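Local coordinates for putative major capsid protein (Cafeteriavirus-dependent mavirus, PDB 6G44) that probably builds the outer shell of the virophage capsid, as a double jelly-roll major capsid protein that assembles as trimers, at residues Lys153-Ser158 / Ala245-Leu250. Residues are numbered along the deposited sequence; the frame is centred on the assembly and turned at random.
Sequences KIKAVS and ADDVKL. With SO4 (sulfate ion), chain P.
Asp-246 and Asp-247, adjacent in a type I beta turn from Ala-245 to Val-248, bind alternate backbone NH groups of Ile-154 and Ala-156. The contact joins two loops of the double jelly-roll chain: one follows helix 136-142, the other links strand 242-244 to strand 258-273.

Three hydrogen bonds define the interface. Ile-154 is held through both of its backbone polar groups: its N gives a nearly straight bond (167°) to Asp-246 OD2 at 2.9 Å, on the anti lone pair, while its O receives Asp-246 N at 2.7 Å. One aspartate thus serves as backbone donor and side-chain acceptor to the same residue. The third bond runs from Ala-156 N to Asp-247 OD1, 3.0 Å long, reaching the syn side but 26° out of the carboxylate plane. Chi1 of 65° sets Asp-247 CG between its own N and carbonyl carbon, turning the carboxylate to the second type I turn, Lys-155 to Ser-158, whose second residue, Ala-156, supplies this NH.

Both carboxylates have further partners: Asp-246 OD1 forms a salt bridge with Lys-346, and Asp-247 OD1 also accepts from Gln-95 NE2. These second bonds probably help fix the carboxylate rotations.

Apolar contact is slight: Ile-154 CG2 approaches Ala-245 CB at 4.3 Å. Separately, Lys-155 crosses Asp-247 at about a right angle, its CB in van der Waals contact with the carboxylate, 3.6 Å from Asp-247 OD2.

The lysine ends lead away from this contact. Lys-153 NZ donates to the carbonyls of Lys-416 and Ala-418 of the same chain. A sulfate, probably from the crystallisation liquor, is shared with Asn-400 and Thr-403 of this chain and with Lys-93 and Thr-167 of a second subunit; Lys-155 NZ reaches its O1 at 2.9 Å and, more weakly, its O4 at 3.2 Å.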
loop_
_atom_site.group_PDB
_atom_site.type_symbol
_atom_site.label_atom_id
_atom_site.label_comp_id
_atom_site.label_asym_id
_atom_site.label_seq_id
_atom_site.Cartn_x
_atom_site.Cartn_y
_atom_site.Cartn_z
ATOM N N LYS C 153 1.920 10.545 22.740
ATOM C CA LYS C 153 2.868 11.641 22.609
ATOM C C LYS C 153 3.532 11.576 21.248
ATOM O O LYS C 153 3.765 10.480 20.697
ATOM C CB LYS C 153 3.976 11.553 23.641
ATOM C CG LYS C 153 3.547 11.696 25.081
ATOM C CD LYS C 153 4.781 11.904 25.928
ATOM C CE LYS C 153 4.479 11.990 27.406
ATOM N NZ LYS C 153 5.617 11.321 28.057
ATOM N N ILE C 154 3.880 12.748 20.727
ATOM C CA ILE C 154 4.570 12.891 19.446
ATOM C C ILE C 154 5.836 13.674 19.704
ATOM O O ILE C 154 5.793 14.704 20.393
ATOM C CB ILE C 154 3.685 13.664 18.441
ATOM C CG1 ILE C 154 2.457 12.843 18.067
ATOM C CG2 ILE C 154 4.477 14.065 17.207
ATOM C CD1 ILE C 154 1.317 13.660 17.464
ATOM N N LYS C 155 6.969 13.212 19.197
ATOM C CA LYS C 155 8.258 13.900 19.382
ATOM C C LYS C 155 9.007 13.970 18.077
ATOM O O LYS C 155 9.038 12.995 17.313
ATOM C CB LYS C 155 9.120 13.166 20.401
ATOM C CG LYS C 155 8.483 13.047 21.779
ATOM C CD LYS C 155 9.452 12.479 22.829
ATOM C CE LYS C 155 9.962 11.084 22.480
ATOM N NZ LYS C 155 10.772 10.526 23.609
ATOM N N ALA C 156 9.618 15.121 17.790
ATOM C CA ALA C 156 10.441 15.263 16.586
ATOM C C ALA C 156 11.681 14.371 16.547
ATOM O O ALA C 156 12.198 14.118 15.492
ATOM C CB ALA C 156 10.824 16.734 16.364
ATOM N N VAL C 157 12.134 13.895 17.700
ATOM C CA VAL C 157 13.249 12.943 17.718
ATOM C C VAL C 157 12.868 11.560 17.197
ATOM O O VAL C 157 13.747 10.755 16.924
ATOM C CB VAL C 157 13.902 12.800 19.111
ATOM C CG1 VAL C 157 14.523 14.137 19.540
ATOM C CG2 VAL C 157 12.946 12.260 20.158
ATOM N N SER C 158 11.569 11.279 17.091
ATOM C CA SER C 158 11.064 9.950 16.704
ATOM C C SER C 158 10.602 9.931 15.273
ATOM O O SER C 158 10.082 10.916 14.760
ATOM C CB SER C 158 9.853 9.599 17.575
ATOM O OG SER C 158 10.144 9.728 18.949
ATOM N N ALA C 245 4.036 19.075 18.740
ATOM C CA ALA C 245 4.819 17.976 19.297
ATOM C C ALA C 245 5.116 18.194 20.784
ATOM O O ALA C 245 5.324 19.326 21.245
ATOM C CB ALA C 245 6.108 17.791 18.540
ATOM N N ASP C 246 5.113 17.094 21.519
ATOM C CA ASP C 246 5.307 17.107 22.965
ATOM C C ASP C 246 6.716 17.421 23.399
ATOM O O ASP C 246 6.913 17.601 24.602
ATOM C CB ASP C 246 4.785 15.786 23.538
ATOM C CG ASP C 246 3.305 15.625 23.276
ATOM O OD1 ASP C 246 2.508 16.321 23.977
ATOM O OD2 ASP C 246 2.911 14.915 22.312
ATOM N N ASP C 247 7.678 17.499 22.474
ATOM C CA ASP C 247 9.041 17.905 22.799
ATOM C C ASP C 247 9.398 19.332 22.391
ATOM O O ASP C 247 10.568 19.714 22.520
ATOM C CB ASP C 247 10.089 16.879 22.346
ATOM C CG ASP C 247 10.201 16.685 20.832
ATOM O OD1 ASP C 247 9.298 17.106 20.063
ATOM O OD2 ASP C 247 11.233 16.060 20.430
ATOM N N VAL C 248 8.414 20.140 21.997
ATOM C CA VAL C 248 8.640 21.587 21.875
ATOM C C VAL C 248 8.792 22.134 23.293
ATOM O O VAL C 248 7.998 21.832 24.167
ATOM C CB VAL C 248 7.480 22.314 21.161
ATOM C CG1 VAL C 248 7.714 23.831 21.094
ATOM C CG2 VAL C 248 7.310 21.765 19.741
ATOM N N LYS C 249 9.817 22.948 23.493
ATOM C CA LYS C 249 10.095 23.496 24.821
ATOM C C LYS C 249 9.321 24.802 25.047
ATOM O O LYS C 249 9.095 25.596 24.112
ATOM C CB LYS C 249 11.581 23.730 24.984
ATOM C CG LYS C 249 12.425 22.464 24.912
ATOM C CD LYS C 249 13.911 22.759 25.077
ATOM C CE LYS C 249 14.716 21.470 25.183
ATOM N NZ LYS C 249 16.182 21.702 25.037
ATOM N N LEU C 250 8.942 25.008 26.310
ATOM C CA LEU C 250 8.130 26.132 26.742
ATOM C C LEU C 250 8.991 27.216 27.397
ATOM O O LEU C 250 10.005 26.921 28.034
ATOM C CB LEU C 250 7.094 25.663 27.767
ATOM C CG LEU C 250 5.924 24.789 27.275
ATOM C CD1 LEU C 250 5.394 23.870 28.375
ATOM C CD2 LEU C 250 4.796 25.662 26.761
HETATM S S SO4 P . 11.108 7.053 22.656
HETATM O O1 SO4 P . 10.772 7.644 23.965
HETATM O O2 SO4 P . 11.853 5.778 22.840
HETATM O O3 SO4 P . 9.893 6.801 21.836
HETATM O O4 SO4 P . 11.938 8.081 21.957
#